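Local coordinates for LPP20 lipofamily protein (Helicobacter pylori R046Wa, PDB 4KZS), which is a secreted protein of unknown function, possibly linked to the Tol-Pal system of the outer membrane, at residues T123-V128 and E165-I170; A38-S43 and T97-N102. All coordinates share one frame; numbering follows the deposited sequence.

Contact 1 (T123-V128 and E165-I170); sequences TLMPKV and ENYEKI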
ATOM      1  N   THR A 123     -13.163  -0.604  -6.558  1.00 78.65           N
ATOM      2  CA  THR A 123     -13.548   0.755  -6.146  1.00 82.50           C
ATOM      3  C   THR A 123     -12.397   1.779  -6.242  1.00 92.94           C
ATOM      4  O   THR A 123     -12.479   2.898  -5.702  1.00 88.43           O
ATOM      5  CB  THR A 123     -14.182   0.785  -4.728  1.00 68.47           C
ATOM      6  OG1 THR A 123     -13.173   0.996  -3.729  1.00 66.69           O
ATOM      7  CG2 THR A 123     -14.999  -0.481  -4.461  1.00 59.20           C
ATOM      8  N   LEU A 124     -11.330   1.389  -6.930  1.00 97.92           N
ATOM      9  CA  LEU A 124     -10.163   2.239  -7.070  1.00 95.10           C
ATOM     10  C   LEU A 124      -9.779   2.481  -8.523  1.00106.65           C
ATOM     11  O   LEU A 124      -8.976   3.362  -8.800  1.00113.83           O
ATOM     12  CB  LEU A 124      -8.989   1.640  -6.309  1.00 83.78           C
ATOM     13  CG  LEU A 124      -8.899   2.037  -4.850  1.00 79.67           C
ATOM     14  CD1 LEU A 124      -7.717   1.323  -4.208  1.00 75.97           C
ATOM     15  CD2 LEU A 124      -8.752   3.544  -4.752  1.00 80.86           C
ATOM     16  N   MET A 125     -10.371   1.716  -9.439  1.00105.17           N
ATOM     17  CA  MET A 125     -10.065   1.780 -10.871  1.00114.36           C
ATOM     18  C   MET A 125     -10.335   3.134 -11.562  1.00138.91           C
ATOM     19  O   MET A 125     -10.667   4.105 -10.882  1.00147.54           O
ATOM     20  CB  MET A 125     -10.845   0.690 -11.558  1.00 99.31           C
ATOM     21  CG  MET A 125     -10.428  -0.668 -11.084  1.00 98.38           C
ATOM     22  SD  MET A 125     -11.321  -1.873 -12.049  1.00128.60           S
ATOM     23  CE  MET A 125     -13.003  -1.659 -11.435  1.00124.92           C
ATOM     24  N   PRO A 126     -10.180   3.207 -12.917  1.00148.38           N
ATOM     25  CA  PRO A 126     -10.400   4.432 -13.692  1.00148.13           C
ATOM     26  C   PRO A 126     -11.482   5.386 -13.162  1.00161.74           C
ATOM     27  O   PRO A 126     -11.140   6.475 -12.677  1.00163.57           O
ATOM     28  CB  PRO A 126     -10.777   3.887 -15.070  1.00143.90           C
ATOM     29  CG  PRO A 126      -9.938   2.657 -15.192  1.00138.24           C
ATOM     30  CD  PRO A 126      -9.657   2.142 -13.798  1.00144.96           C
ATOM     31  N   LYS A 127     -12.755   4.994 -13.267  1.00166.73           N
ATOM     32  CA  LYS A 127     -13.893   5.810 -12.783  1.00173.60           C
ATOM     33  C   LYS A 127     -14.240   6.958 -13.754  1.00174.99           C
ATOM     34  O   LYS A 127     -14.353   6.744 -14.967  1.00166.42           O
ATOM     35  CB  LYS A 127     -13.614   6.383 -11.382  1.00174.36           C
ATOM     36  CG  LYS A 127     -13.971   5.463 -10.224  1.00177.65           C
ATOM     37  CD  LYS A 127     -13.448   4.039 -10.385  1.00167.13           C
ATOM     38  CE  LYS A 127     -13.522   3.275  -9.072  1.00149.05           C
ATOM     39  NZ  LYS A 127     -14.892   3.257  -8.494  1.00143.42           N
ATOM     40  N   VAL A 128     -14.424   8.166 -13.213  1.00169.08           N
ATOM     41  CA  VAL A 128     -14.876   9.322 -14.013  1.00169.63           C
ATOM     42  C   VAL A 128     -13.940   9.778 -15.150  1.00170.50           C
ATOM     43  O   VAL A 128     -14.338  10.562 -16.017  1.00170.93           O
ATOM     44  CB  VAL A 128     -15.235  10.524 -13.097  1.00169.94           C
ATOM     45  CG1 VAL A 128     -16.211  11.480 -13.788  1.00152.01           C
ATOM     46  CG2 VAL A 128     -15.799  10.059 -11.760  1.00166.63           C
ATOM     47  N   GLU A 165      -3.971 -11.437 -12.122  1.00 71.48           N
ATOM     48  CA  GLU A 165      -3.413 -11.077 -13.431  1.00 76.16           C
ATOM     49  C   GLU A 165      -4.158  -9.941 -14.120  1.00 81.41           C
ATOM     50  O   GLU A 165      -3.552  -9.058 -14.726  1.00 80.71           O
ATOM     51  CB  GLU A 165      -3.384 -12.286 -14.363  1.00 76.75           C
ATOM     52  CG  GLU A 165      -3.292 -11.928 -15.844  1.00 88.45           C
ATOM     53  CD  GLU A 165      -2.685 -13.019 -16.695  1.00105.45           C
ATOM     54  OE1 GLU A 165      -2.769 -12.896 -17.945  1.00109.58           O
ATOM     55  OE2 GLU A 165      -2.127 -13.988 -16.118  1.00105.37           O
ATOM     56  N   ASN A 166      -5.474  -9.964 -14.012  1.00 75.08           N
ATOM     57  CA  ASN A 166      -6.274  -8.981 -14.681  1.00 72.26           C
ATOM     58  C   ASN A 166      -6.138  -7.641 -14.057  1.00 67.25           C
ATOM     59  O   ASN A 166      -6.127  -6.628 -14.742  1.00 66.85           O
ATOM     60  CB  ASN A 166      -7.729  -9.384 -14.629  1.00 77.44           C
ATOM     61  CG  ASN A 166      -8.404  -9.187 -15.949  1.00 87.11           C
ATOM     62  OD1 ASN A 166      -8.808  -8.068 -16.281  1.00 94.79           O
ATOM     63  ND2 ASN A 166      -8.497 -10.273 -16.745  1.00 80.27           N
ATOM     64  N   TYR A 167      -6.079  -7.643 -12.738  1.00 65.49           N
ATOM     65  CA  TYR A 167      -5.998  -6.419 -12.007  1.00 66.00           C
ATOM     66  C   TYR A 167      -4.640  -5.828 -12.213  1.00 62.58           C
ATOM     67  O   TYR A 167      -4.496  -4.626 -12.363  1.00 67.23           O
ATOM     68  CB  TYR A 167      -6.185  -6.695 -10.549  1.00 71.10           C
ATOM     69  CG  TYR A 167      -7.608  -6.655 -10.102  1.00 83.69           C
ATOM     70  CD1 TYR A 167      -8.482  -5.687 -10.579  1.00 85.67           C
ATOM     71  CD2 TYR A 167      -8.070  -7.550  -9.154  1.00 84.43           C
ATOM     72  CE1 TYR A 167      -9.789  -5.632 -10.141  1.00 95.49           C
ATOM     73  CE2 TYR A 167      -9.372  -7.496  -8.704  1.00 89.31           C
ATOM     74  CZ  TYR A 167     -10.232  -6.539  -9.203  1.00 93.41           C
ATOM     75  OH  TYR A 167     -11.535  -6.470  -8.762  1.00 98.95           O
ATOM     76  N   GLU A 168      -3.636  -6.681 -12.229  1.00 57.76           N
ATOM     77  CA  GLU A 168      -2.305  -6.222 -12.475  1.00 60.36           C
ATOM     78  C   GLU A 168      -2.292  -5.423 -13.777  1.00 61.68           C
ATOM     79  O   GLU A 168      -1.999  -4.236 -13.770  1.00 65.44           O
ATOM     80  CB  GLU A 168      -1.358  -7.399 -12.503  1.00 60.23           C
ATOM     81  CG  GLU A 168      -1.095  -7.941 -11.112  1.00 66.47           C
ATOM     82  CD  GLU A 168      -0.007  -7.188 -10.368  1.00 73.59           C
ATOM     83  OE1 GLU A 168       0.243  -7.490  -9.189  1.00 79.95           O
ATOM     84  OE2 GLU A 168       0.630  -6.306 -10.956  1.00 73.16           O
ATOM     85  N   LYS A 169      -2.660  -6.057 -14.881  1.00 61.88           N
ATOM     86  CA  LYS A 169      -2.861  -5.339 -16.141  1.00 65.36           C
ATOM     87  C   LYS A 169      -3.453  -3.965 -15.911  1.00 57.35           C
ATOM     88  O   LYS A 169      -2.804  -2.959 -16.137  1.00 59.12           O
ATOM     89  CB  LYS A 169      -3.722  -6.131 -17.127  1.00 71.61           C
ATOM     90  CG  LYS A 169      -3.860  -5.457 -18.485  1.00 79.40           C
ATOM     91  CD  LYS A 169      -2.534  -5.445 -19.251  1.00 88.21           C
ATOM     92  CE  LYS A 169      -2.676  -4.750 -20.602  1.00 85.30           C
ATOM     93  NZ  LYS A 169      -1.497  -4.811 -21.493  1.00 78.03           N
ATOM     94  N   ILE A 170      -4.677  -3.913 -15.430  1.00 60.35           N
ATOM     95  CA  ILE A 170      -5.319  -2.615 -15.172  1.00 56.09           C
ATOM     96  C   ILE A 170      -4.439  -1.640 -14.392  1.00 53.55           C
ATOM     97  O   ILE A 170      -4.594  -0.430 -14.508  1.00 57.79           O
ATOM     98  CB  ILE A 170      -6.609  -2.849 -14.403  1.00 57.34           C
ATOM     99  CG1 ILE A 170      -7.579  -3.622 -15.284  1.00 59.34           C
ATOM    100  CG2 ILE A 170      -7.199  -1.541 -13.902  1.00 61.29           C
ATOM    101  CD1 ILE A 170      -8.652  -4.315 -14.473  1.00 80.11           C
TER

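Contact 2 (A38-S43 and T97-N102); sequences ADLVAS and TRVRIN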
ATOM      1  N   ALA A  38       1.429 -12.834  19.099  1.00 52.58           N
ATOM      2  CA  ALA A  38       2.637 -12.681  18.325  1.00 49.42           C
ATOM      3  C   ALA A  38       3.183 -14.074  18.130  1.00 52.86           C
ATOM      4  O   ALA A  38       3.390 -14.526  16.998  1.00 59.18           O
ATOM      5  CB  ALA A  38       3.612 -11.830  19.074  1.00 47.94           C
ATOM      6  N   ASP A  39       3.306 -14.807  19.234  1.00 49.71           N
ATOM      7  CA  ASP A  39       3.927 -16.096  19.151  1.00 50.11           C
ATOM      8  C   ASP A  39       3.106 -17.036  18.298  1.00 48.26           C
ATOM      9  O   ASP A  39       3.642 -17.911  17.611  1.00 52.52           O
ATOM     10  CB  ASP A  39       4.217 -16.661  20.524  1.00 48.43           C
ATOM     11  CG  ASP A  39       4.769 -18.041  20.451  1.00 59.31           C
ATOM     12  OD1 ASP A  39       5.801 -18.245  19.759  1.00 62.41           O
ATOM     13  OD2 ASP A  39       4.144 -18.932  21.049  1.00 72.65           O
ATOM     14  N   LEU A  40       1.799 -16.820  18.306  1.00 45.22           N
ATOM     15  CA  LEU A  40       0.882 -17.622  17.474  1.00 41.22           C
ATOM     16  C   LEU A  40       1.017 -17.305  15.977  1.00 43.70           C
ATOM     17  O   LEU A  40       1.067 -18.262  15.163  1.00 47.64           O
ATOM     18  CB  LEU A  40      -0.583 -17.442  17.943  1.00 37.02           C
ATOM     19  CG  LEU A  40      -1.598 -17.815  16.892  1.00 29.76           C
ATOM     20  CD1 LEU A  40      -1.373 -19.242  16.475  1.00 31.15           C
ATOM     21  CD2 LEU A  40      -2.936 -17.749  17.540  1.00 36.02           C
ATOM     22  N   VAL A  41       1.082 -16.006  15.617  1.00 36.50           N
ATOM     23  CA  VAL A  41       1.265 -15.635  14.228  1.00 43.79           C
ATOM     24  C   VAL A  41       2.575 -16.188  13.755  1.00 52.95           C
ATOM     25  O   VAL A  41       2.648 -16.788  12.671  1.00 59.63           O
ATOM     26  CB  VAL A  41       1.242 -14.106  13.974  1.00 56.56           C
ATOM     27  CG1 VAL A  41      -0.124 -13.493  14.281  1.00 57.42           C
ATOM     28  CG2 VAL A  41       2.300 -13.390  14.782  1.00 69.33           C
ATOM     29  N   ALA A  42       3.606 -16.013  14.592  1.00 58.08           N
ATOM     30  CA  ALA A  42       4.989 -16.462  14.300  1.00 55.90           C
ATOM     31  C   ALA A  42       5.002 -17.921  14.064  1.00 49.44           C
ATOM     32  O   ALA A  42       5.722 -18.418  13.213  1.00 59.80           O
ATOM     33  CB  ALA A  42       5.927 -16.137  15.453  1.00 58.99           C
ATOM     34  N   SER A  43       4.171 -18.623  14.815  1.00 48.69           N
ATOM     35  CA  SER A  43       4.146 -20.060  14.716  1.00 50.84           C
ATOM     36  C   SER A  43       3.412 -20.498  13.448  1.00 60.68           C
ATOM     37  O   SER A  43       3.803 -21.488  12.811  1.00 68.05           O
ATOM     38  CB  SER A  43       3.507 -20.638  15.977  1.00 48.56           C
ATOM     39  OG  SER A  43       2.960 -21.925  15.713  1.00 55.43           O
ATOM     40  N   THR A  97      -0.494 -16.600  29.032  1.00 43.88           N
ATOM     41  CA  THR A  97      -1.668 -16.735  28.154  1.00 37.35           C
ATOM     42  C   THR A  97      -1.274 -17.738  27.066  1.00 42.42           C
ATOM     43  O   THR A  97      -0.111 -17.743  26.532  1.00 44.14           O
ATOM     44  CB  THR A  97      -2.057 -15.380  27.516  1.00 37.93           C
ATOM     45  OG1 THR A  97      -2.367 -14.423  28.541  1.00 52.75           O
ATOM     46  CG2 THR A  97      -3.287 -15.496  26.660  1.00 40.26           C
ATOM     47  N   ARG A  98      -2.193 -18.635  26.751  1.00 41.01           N
ATOM     48  CA  ARG A  98      -1.944 -19.458  25.592  1.00 40.01           C
ATOM     49  C   ARG A  98      -3.195 -19.428  24.697  1.00 39.27           C
ATOM     50  O   ARG A  98      -4.301 -19.396  25.199  1.00 36.89           O
ATOM     51  CB  ARG A  98      -1.602 -20.835  26.084  1.00 42.26           C
ATOM     52  CG  ARG A  98      -1.413 -21.883  25.013  1.00 37.52           C
ATOM     53  CD  ARG A  98      -2.027 -23.113  25.666  1.00 40.72           C
ATOM     54  NE  ARG A  98      -1.157 -24.225  25.446  1.00 44.09           N
ATOM     55  CZ  ARG A  98      -1.465 -25.470  25.708  1.00 44.56           C
ATOM     56  NH1 ARG A  98      -2.614 -25.791  26.285  1.00 41.92           N
ATOM     57  NH2 ARG A  98      -0.573 -26.381  25.426  1.00 49.85           N
ATOM     58  N   VAL A  99      -2.995 -19.407  23.386  1.00 34.78           N
ATOM     59  CA  VAL A  99      -4.044 -19.161  22.430  1.00 32.98           C
ATOM     60  C   VAL A  99      -3.860 -20.146  21.342  1.00 33.69           C
ATOM     61  O   VAL A  99      -2.806 -20.719  21.197  1.00 37.23           O
ATOM     62  CB  VAL A  99      -3.953 -17.785  21.764  1.00 35.72           C
ATOM     63  CG1 VAL A  99      -4.130 -16.696  22.776  1.00 35.64           C
ATOM     64  CG2 VAL A  99      -2.595 -17.594  21.163  1.00 37.75           C
ATOM     65  N   ARG A 100      -4.936 -20.407  20.615  1.00 38.49           N
ATOM     66  CA  ARG A 100      -4.892 -21.290  19.476  1.00 36.06           C
ATOM     67  C   ARG A 100      -5.919 -20.878  18.459  1.00 38.34           C
ATOM     68  O   ARG A 100      -6.829 -20.045  18.737  1.00 42.55           O
ATOM     69  CB  ARG A 100      -5.173 -22.696  19.920  1.00 37.48           C
ATOM     70  CG  ARG A 100      -6.567 -22.875  20.471  1.00 38.57           C
ATOM     71  CD  ARG A 100      -6.769 -24.328  20.813  1.00 43.67           C
ATOM     72  NE  ARG A 100      -8.179 -24.620  21.079  1.00 54.31           N
ATOM     73  CZ  ARG A 100      -8.672 -25.863  21.153  1.00 58.01           C
ATOM     74  NH1 ARG A 100      -7.887 -26.924  21.020  1.00 58.44           N
ATOM     75  NH2 ARG A 100      -9.940 -26.054  21.385  1.00 51.47           N
ATOM     76  N   ILE A 101      -5.803 -21.457  17.272  1.00 37.57           N
ATOM     77  CA  ILE A 101      -6.784 -21.179  16.228  1.00 37.63           C
ATOM     78  C   ILE A 101      -6.839 -22.339  15.340  1.00 38.74           C
ATOM     79  O   ILE A 101      -5.809 -22.953  15.070  1.00 41.65           O
ATOM     80  CB  ILE A 101      -6.401 -19.977  15.370  1.00 37.40           C
ATOM     81  CG1 ILE A 101      -7.548 -19.623  14.436  1.00 35.00           C
ATOM     82  CG2 ILE A 101      -5.081 -20.212  14.598  1.00 29.85           C
ATOM     83  CD1 ILE A 101      -7.494 -18.179  13.922  1.00 32.79           C
ATOM     84  N   ASN A 102      -8.058 -22.639  14.910  1.00 46.03           N
ATOM     85  CA  ASN A 102      -8.359 -23.688  13.960  1.00 46.65           C
ATOM     86  C   ASN A 102      -7.680 -23.426  12.617  1.00 43.68           C
ATOM     87  O   ASN A 102      -7.813 -22.374  12.043  1.00 50.51           O
ATOM     88  CB  ASN A 102      -9.856 -23.702  13.773  1.00 46.66           C
ATOM     89  CG  ASN A 102     -10.293 -24.804  12.862  1.00 55.39           C
ATOM     90  OD1 ASN A 102     -10.243 -24.669  11.641  1.00 64.81           O
ATOM     91  ND2 ASN A 102     -10.731 -25.905  13.445  1.00 53.77           N
TER

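Contact 1 (T123-V128 and E165-I170)
M125 reaches from the loop 123-128 to Y167 and I170 on segment 165-170 of helix 165-172. Its CB points toward the helix but lies just beyond contact distance. The next atom, CG, comes to 4.4 Å from CG2 of I170. The chain from CA to SD is extended, with chi2 at -176°, and this sets the sulfur beside Y167 while keeping it next to I170. SD meets two groups there. It lies 4.4 Å from CD1 of I170, at the end of the longer branch of that side chain. It also lies 4.5 Å from CE1 of Y167, at the edge of the ring and near the ring plane, not over a face. The last torsion, chi3 at -70°, then turns CE off the line of the chain, and the methyl meets neither residue.

P126 adds a second point of touch. Its CD is 4.4 Å from CG2 of I170. The CG2 methyl therefore takes both the proline ring and the stem of M125, while CD1 takes the sulfur. All these approaches are loose and apolar. No hydrogen bond joins the two segments, and they bury only 116 Å² together.

The Y167 ring also has aromatic neighbours. F121 and Y118, at the end of helix 103-121, each meet it edge-to-face, and M125 is a further neighbour of the ring. On the loop side, L124 turns to S139 and L143 of helix 135-157.

The contact lies near the surface, and none of its four touching residues is fully buried. It joins the loop between helices 103-121 and 135-157 to the short helix 165-172. This is consistent with the three-helix bundle described for the protein, here within its middle domain.

Contact 2 (A38-S43 and T97-N102)
The guanidinium group of R100 is gripped by three partners on strands 19-26 and 84-91. NE forms a salt bridge with E84, NH1 a hydrogen bond with Y21 OH, and Y19 gives a cation-pi contact. R100 starts away from segment 38-43 of helix 29-53, and only its backbone comes near L40, with R100 C 4.4 Å from L40 CD2.

L40 is the helix side chain that carries the contact. Its CG stands anti to the backbone N (chi1 160°), and the two methyls fork over the strand. CD2 lies 3.6 Å from CG2 of V99. CB of L40 is 3.8 Å from the same CG2, so this one valine methyl takes both the root and a tip of the leucine. CD1 goes to the next inward residue and lies 4.3 Å from CG2 of I101. I44, one turn further along the helix, also touches I101.

The axes of the helix and strand segments pass 8.7 Å apart at -39°. The order strand, helix, strand, strand and the central place of strand 94-102 in the sheet are consistent with an SHS2-like module. No hydrogen bond crosses between the segments. The strand is thus two-faced: buried V99 and I101 meet the helix through hydrocarbon alone, while the charge of R100 is answered on the other face.

How the contacts relate
The two contacts are separate. Their centres are 36 Å apart, and their nearest atoms are about 24 Å apart. Contact 2 belongs to the N-terminal LPP20 lipoprotein part of the chain and contact 1 to the middle domain. Both segments of contact 2 come earlier in the chain than either segment of contact 1. Helix 103-121 spans the gap. It starts right after strand 94-102, where N102 caps it through a bond to L105 N, and it ends just before the loop of contact 1. Contact 2 is the more deeply buried of the two. The function is unknown, so the two are related here by the fold alone.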